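Local coordinates for protein acidocalcisomal pyrophosphatase (Trypanosoma brucei brucei, PDB 5C5V) that probably hydrolyses inorganic pyrophosphate to phosphate with the help of magnesium ions, at residues 260-263 and 264-268; 314-317 and 318-322. One frame throughout, in Å; residues are numbered along the deposited sequence.

Interaction 1: residues 260-263 and 264-268; sequences VCIS and HNDPI
Ser263 opens a type I beta turn and grips it with two of its own oxygens, one from the side chain and one from the backbone. Its OG accepts from Asn265 N at 2.9 Å with an N-H...O angle of 153°, an ST turn to the backbone two residues on. The torsion that makes this possible sets OG opposite the serine's own nitrogen (chi1 166°), turned forward along the chain, where it also lies 3.4 Å from Asn265 CB. Ser263 O takes Asp266 N at 3.1 Å, the bond that closes the type I turn from Ser263 to Asp266. The N-H points nearly straight at the oxygen (165°), yet the donor sits well above the carbonyl plane and so misses the lone-pair direction.

A second, smaller turn follows directly. Asp266 OD2 accepts from Ile268 N at 3.1 Å on the anti side of the carboxylate, which makes an Asx turn across Pro267. The other oxygen, OD1, is bonded by Met230 N, so both carboxylate oxygens of this buried side chain have backbone donors. Ile262 supplies the apolar part: its chain, extended at chi2, crosses that of Asp266 at about a right angle, and Ile262 CD1 reaches Asp266 CB at 3.8 Å and Ile268 CG1 at 3.9 Å.

Beyond the turn, Pro267 packs on Phe271 of the second subunit and on Ile268 of the third, which places this strand exit at a subunit junction. His264 NE2 is hydrogen-bonded to Asn150 O. The turn ends strand 254-263, which is bonded in antiparallel fashion to strand 238-251 and runs parallel to 224-227, whose Glu227 OE2 accepts from Ser263 N.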
ATOM      1  N   VAL A 260       9.647  14.435  12.765  1.00 50.58           N
ATOM      2  CA  VAL A 260       9.463  13.470  11.694  1.00 50.08           C
ATOM      3  C   VAL A 260       7.994  13.119  11.647  1.00 50.36           C
ATOM      4  O   VAL A 260       7.412  12.727  12.662  1.00 50.50           O
ATOM      5  CB  VAL A 260      10.303  12.172  11.903  1.00 49.86           C
ATOM      6  CG1 VAL A 260      10.021  11.170  10.774  1.00 49.29           C
ATOM      7  CG2 VAL A 260      11.795  12.485  11.968  1.00 49.71           C
ATOM      8  N   CYS A 261       7.386  13.261  10.476  1.00 50.70           N
ATOM      9  CA  CYS A 261       5.959  12.984  10.356  1.00 51.03           C
ATOM     10  C   CYS A 261       5.666  12.365   9.012  1.00 50.81           C
ATOM     11  O   CYS A 261       6.521  12.363   8.119  1.00 50.46           O
ATOM     12  CB  CYS A 261       5.137  14.268  10.542  1.00 51.50           C
ATOM     13  SG  CYS A 261       5.447  15.507   9.254  1.00 51.76           S
ATOM     14  N   ILE A 262       4.457  11.845   8.855  1.00 52.93           N
ATOM     15  CA  ILE A 262       4.068  11.304   7.561  1.00 52.79           C
ATOM     16  C   ILE A 262       2.623  11.628   7.229  1.00 53.32           C
ATOM     17  O   ILE A 262       1.747  11.571   8.085  1.00 53.76           O
ATOM     18  CB  ILE A 262       4.268   9.775   7.484  1.00 52.68           C
ATOM     19  CG1 ILE A 262       3.961   9.284   6.066  1.00 52.43           C
ATOM     20  CG2 ILE A 262       3.415   9.051   8.517  1.00 53.11           C
ATOM     21  CD1 ILE A 262       4.339   7.852   5.832  1.00 52.42           C
ATOM     22  N   SER A 263       2.403  11.967   5.966  1.00 54.10           N
ATOM     23  CA  SER A 263       1.086  12.285   5.450  1.00 54.62           C
ATOM     24  C   SER A 263       0.055  11.199   5.724  1.00 54.97           C
ATOM     25  O   SER A 263       0.293  10.020   5.474  1.00 55.10           O
ATOM     26  CB  SER A 263       1.170  12.530   3.941  1.00 54.35           C
ATOM     27  OG  SER A 263      -0.129  12.528   3.372  1.00 55.04           O
ATOM     28  N   HIS A 264      -1.107  11.601   6.209  1.00 54.25           N
ATOM     29  CA  HIS A 264      -2.194  10.667   6.428  1.00 55.19           C
ATOM     30  C   HIS A 264      -2.709  10.103   5.108  1.00 55.26           C
ATOM     31  O   HIS A 264      -3.537   9.210   5.108  1.00 56.07           O
ATOM     32  CB  HIS A 264      -3.338  11.346   7.192  1.00 56.18           C
ATOM     33  CG  HIS A 264      -3.190  11.293   8.680  1.00 56.81           C
ATOM     34  ND1 HIS A 264      -3.504  10.173   9.422  1.00 57.52           N
ATOM     35  CD2 HIS A 264      -2.751  12.218   9.566  1.00 56.67           C
ATOM     36  CE1 HIS A 264      -3.276  10.416  10.701  1.00 57.83           C
ATOM     37  NE2 HIS A 264      -2.817  11.649  10.815  1.00 57.38           N
ATOM     38  N   ASN A 265      -2.220  10.633   3.988  1.00 59.11           N
ATOM     39  CA  ASN A 265      -2.584  10.130   2.662  1.00 59.04           C
ATOM     40  C   ASN A 265      -1.592   9.155   2.042  1.00 58.61           C
ATOM     41  O   ASN A 265      -1.844   8.616   0.962  1.00 58.72           O
ATOM     42  CB  ASN A 265      -2.782  11.295   1.703  1.00 58.78           C
ATOM     43  CG  ASN A 265      -4.136  11.885   1.828  1.00 60.13           C
ATOM     44  OD1 ASN A 265      -5.094  11.165   2.147  1.00 60.83           O
ATOM     45  ND2 ASN A 265      -4.251  13.207   1.622  1.00 60.27           N
ATOM     46  N   ASP A 266      -0.461   8.947   2.704  1.00 57.71           N
ATOM     47  CA  ASP A 266       0.526   7.999   2.210  1.00 57.57           C
ATOM     48  C   ASP A 266       0.019   6.571   2.423  1.00 58.11           C
ATOM     49  O   ASP A 266      -0.630   6.278   3.433  1.00 58.59           O
ATOM     50  CB  ASP A 266       1.886   8.187   2.896  1.00 56.54           C
ATOM     51  CG  ASP A 266       3.024   7.499   2.142  1.00 56.59           C
ATOM     52  OD1 ASP A 266       3.667   8.154   1.289  1.00 56.43           O
ATOM     53  OD2 ASP A 266       3.297   6.301   2.397  1.00 56.74           O
ATOM     54  N   PRO A 267       0.313   5.685   1.454  1.00 58.29           N
ATOM     55  CA  PRO A 267      -0.073   4.264   1.455  1.00 58.98           C
ATOM     56  C   PRO A 267       0.431   3.495   2.669  1.00 59.14           C
ATOM     57  O   PRO A 267      -0.192   2.504   3.040  1.00 60.34           O
ATOM     58  CB  PRO A 267       0.560   3.725   0.162  1.00 58.52           C
ATOM     59  CG  PRO A 267       0.609   4.930  -0.743  1.00 58.30           C
ATOM     60  CD  PRO A 267       0.942   6.084   0.182  1.00 57.75           C
ATOM     61  N   ILE A 268       1.531   3.923   3.275  1.00 58.63           N
ATOM     62  CA  ILE A 268       2.059   3.205   4.431  1.00 58.88           C
ATOM     63  C   ILE A 268       1.854   3.914   5.761  1.00 59.34           C
ATOM     64  O   ILE A 268       2.535   3.579   6.738  1.00 59.41           O
ATOM     65  CB  ILE A 268       3.570   2.926   4.292  1.00 58.30           C
ATOM     66  CG1 ILE A 268       4.377   4.219   4.361  1.00 57.18           C
ATOM     67  CG2 ILE A 268       3.855   2.153   2.997  1.00 58.38           C
ATOM     68  CD1 ILE A 268       5.860   3.986   4.564  1.00 56.56           C
TER

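Interaction 2: residues 314-317 and 318-322; sequences KDKE and YAMKV
Lys314 lies over one face of the Tyr318 ring, its aliphatic chain doing the touching. Lys314 CB approaches Tyr318 CD2 at 3.5 Å, and bends at chi2 and chi3 bring Lys314 CE back to 3.9 Å from the centroid of the Tyr318 ring, only 14° off the normal, a CH-pi contact. Lys314 NZ is farther, at 5.2 Å from the Tyr318 ring centroid, so any cation-pi attraction there is weak.

Beside this pair, Asp315 is the N-cap of helix 316-336. The first torsion, chi1 64°, folds the carboxylate back over the start of the helix, where Asp315 OD1 accepts from Tyr318 N at 3.1 Å; Asp315 O takes Ala319 N at 3.0 Å. Across one helical turn, Glu317 OE2 and Lys321 NZ form a salt bridge at 3.3 Å between chains lying side by side, and Met320 CE rests against Lys316 CG.

Farther out, Asp274 OD1 accepts from Lys316 N, and Lys273 O from Lys316 NZ. Val246 of strand 238-251 touches Lys314, Tyr318 and Ala319. Two aspartates thus accept from N-H groups of the first helical turn, and their negative charge would probably complement the positive end of the helix dipole.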
ATOM      1  N   LYS A 314      13.609  10.944  19.238  1.00 54.21           N
ATOM      2  CA  LYS A 314      12.676  10.625  20.308  1.00 54.53           C
ATOM      3  C   LYS A 314      11.373  10.130  19.707  1.00 54.53           C
ATOM      4  O   LYS A 314      11.102  10.367  18.533  1.00 54.49           O
ATOM      5  CB  LYS A 314      12.432  11.841  21.193  1.00 55.01           C
ATOM      6  CG  LYS A 314      13.678  12.409  21.810  1.00 55.33           C
ATOM      7  CD  LYS A 314      14.353  11.391  22.728  1.00 55.42           C
ATOM      8  CE  LYS A 314      13.915  11.578  24.170  1.00 56.06           C
ATOM      9  NZ  LYS A 314      14.555  10.574  25.060  1.00 56.52           N
ATOM     10  N   ASP A 315      10.569   9.425  20.491  1.00 54.61           N
ATOM     11  CA  ASP A 315       9.356   8.835  19.942  1.00 54.76           C
ATOM     12  C   ASP A 315       8.211   9.864  19.809  1.00 55.38           C
ATOM     13  O   ASP A 315       8.376  11.050  20.110  1.00 55.40           O
ATOM     14  CB  ASP A 315       8.930   7.635  20.793  1.00 55.25           C
ATOM     15  CG  ASP A 315       8.544   8.012  22.214  1.00 55.92           C
ATOM     16  OD1 ASP A 315       8.307   9.209  22.507  1.00 56.43           O
ATOM     17  OD2 ASP A 315       8.490   7.096  23.056  1.00 56.24           O
ATOM     18  N   LYS A 316       7.061   9.398  19.338  1.00 54.43           N
ATOM     19  CA  LYS A 316       5.961  10.288  19.021  1.00 55.09           C
ATOM     20  C   LYS A 316       5.342  10.944  20.253  1.00 56.00           C
ATOM     21  O   LYS A 316       4.916  12.092  20.178  1.00 56.31           O
ATOM     22  CB  LYS A 316       4.889   9.544  18.237  1.00 55.25           C
ATOM     23  CG  LYS A 316       4.163   8.492  19.020  1.00 56.39           C
ATOM     24  CD  LYS A 316       3.033   7.909  18.179  1.00 57.05           C
ATOM     25  CE  LYS A 316       2.321   6.801  18.922  1.00 57.62           C
ATOM     26  NZ  LYS A 316       1.411   6.090  18.005  1.00 57.93           N
ATOM     27  N   GLU A 317       5.296  10.229  21.376  1.00 56.93           N
ATOM     28  CA  GLU A 317       4.752  10.796  22.599  1.00 57.72           C
ATOM     29  C   GLU A 317       5.580  12.022  22.974  1.00 57.41           C
ATOM     30  O   GLU A 317       5.046  13.057  23.358  1.00 58.49           O
ATOM     31  CB  GLU A 317       4.757   9.771  23.739  1.00 58.27           C
ATOM     32  CG  GLU A 317       4.279  10.328  25.079  1.00 59.52           C
ATOM     33  CD  GLU A 317       4.523   9.376  26.261  1.00 60.27           C
ATOM     34  OE1 GLU A 317       5.141   8.302  26.064  1.00 59.73           O
ATOM     35  OE2 GLU A 317       4.089   9.686  27.396  1.00 61.41           O
ATOM     36  N   TYR A 318       6.892  11.908  22.829  1.00 56.15           N
ATOM     37  CA  TYR A 318       7.807  13.003  23.130  1.00 55.79           C
ATOM     38  C   TYR A 318       7.659  14.157  22.131  1.00 55.88           C
ATOM     39  O   TYR A 318       7.694  15.325  22.501  1.00 56.22           O
ATOM     40  CB  TYR A 318       9.248  12.487  23.137  1.00 55.03           C
ATOM     41  CG  TYR A 318      10.231  13.458  23.718  1.00 55.31           C
ATOM     42  CD1 TYR A 318      10.587  13.391  25.056  1.00 55.77           C
ATOM     43  CD2 TYR A 318      10.792  14.457  22.938  1.00 55.12           C
ATOM     44  CE1 TYR A 318      11.486  14.286  25.595  1.00 55.62           C
ATOM     45  CE2 TYR A 318      11.687  15.344  23.463  1.00 55.23           C
ATOM     46  CZ  TYR A 318      12.027  15.258  24.790  1.00 55.53           C
ATOM     47  OH  TYR A 318      12.922  16.152  25.314  1.00 56.35           O
ATOM     48  N   ALA A 319       7.499  13.819  20.856  1.00 54.60           N
ATOM     49  CA  ALA A 319       7.370  14.820  19.805  1.00 54.37           C
ATOM     50  C   ALA A 319       6.081  15.620  19.983  1.00 55.09           C
ATOM     51  O   ALA A 319       6.047  16.814  19.721  1.00 55.36           O
ATOM     52  CB  ALA A 319       7.411  14.160  18.415  1.00 53.70           C
ATOM     53  N   MET A 320       5.019  14.947  20.397  1.00 54.96           N
ATOM     54  CA  MET A 320       3.757  15.630  20.601  1.00 56.06           C
ATOM     55  C   MET A 320       3.823  16.538  21.838  1.00 56.80           C
ATOM     56  O   MET A 320       3.143  17.565  21.877  1.00 57.34           O
ATOM     57  CB  MET A 320       2.600  14.625  20.684  1.00 56.55           C
ATOM     58  CG  MET A 320       2.339  13.962  19.327  1.00 56.11           C
ATOM     59  SD  MET A 320       0.889  12.877  19.201  1.00 57.37           S
ATOM     60  CE  MET A 320       1.516  11.366  19.931  1.00 56.81           C
ATOM     61  N   LYS A 321       4.643  16.181  22.830  1.00 56.66           N
ATOM     62  CA  LYS A 321       4.863  17.086  23.965  1.00 57.03           C
ATOM     63  C   LYS A 321       5.580  18.339  23.492  1.00 56.75           C
ATOM     64  O   LYS A 321       5.176  19.447  23.827  1.00 57.61           O
ATOM     65  CB  LYS A 321       5.682  16.439  25.085  1.00 56.75           C
ATOM     66  CG  LYS A 321       4.906  15.521  25.985  1.00 57.70           C
ATOM     67  CD  LYS A 321       5.805  15.003  27.123  1.00 58.20           C
ATOM     68  CE  LYS A 321       4.986  14.251  28.185  1.00 59.28           C
ATOM     69  NZ  LYS A 321       4.527  12.900  27.666  1.00 59.19           N
ATOM     70  N   VAL A 322       6.630  18.150  22.696  1.00 54.82           N
ATOM     71  CA  VAL A 322       7.386  19.269  22.152  1.00 54.79           C
ATOM     72  C   VAL A 322       6.461  20.193  21.353  1.00 55.30           C
ATOM     73  O   VAL A 322       6.544  21.412  21.465  1.00 55.76           O
ATOM     74  CB  VAL A 322       8.543  18.801  21.248  1.00 53.86           C
ATOM     75  CG1 VAL A 322       9.069  19.949  20.407  1.00 54.00           C
ATOM     76  CG2 VAL A 322       9.667  18.170  22.069  1.00 53.63           C
TER

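How the interactions relate
Interaction 1 comes first along the chain, where strand 254-263 ends; interaction 2 follows some fifty residues later, where strand 313-315 passes into helix 316-336. Their centres are about 17 Å apart and their nearest atoms about 6 Å, without touching. Strand 238-251 connects them, since it pairs antiparallel with both 254-263 and 313-315, so the strand-end turn and the helix start belong to the same mixed sheet of the pyrophosphatase domain. Their surroundings differ: residues 264-268 meet other subunits, whereas no other chain of the assembly touches 314-322. The helix start is the one nearer the metal centre, with the Ala319 side chain about 12 Å from that of the magnesium ligand Asp224.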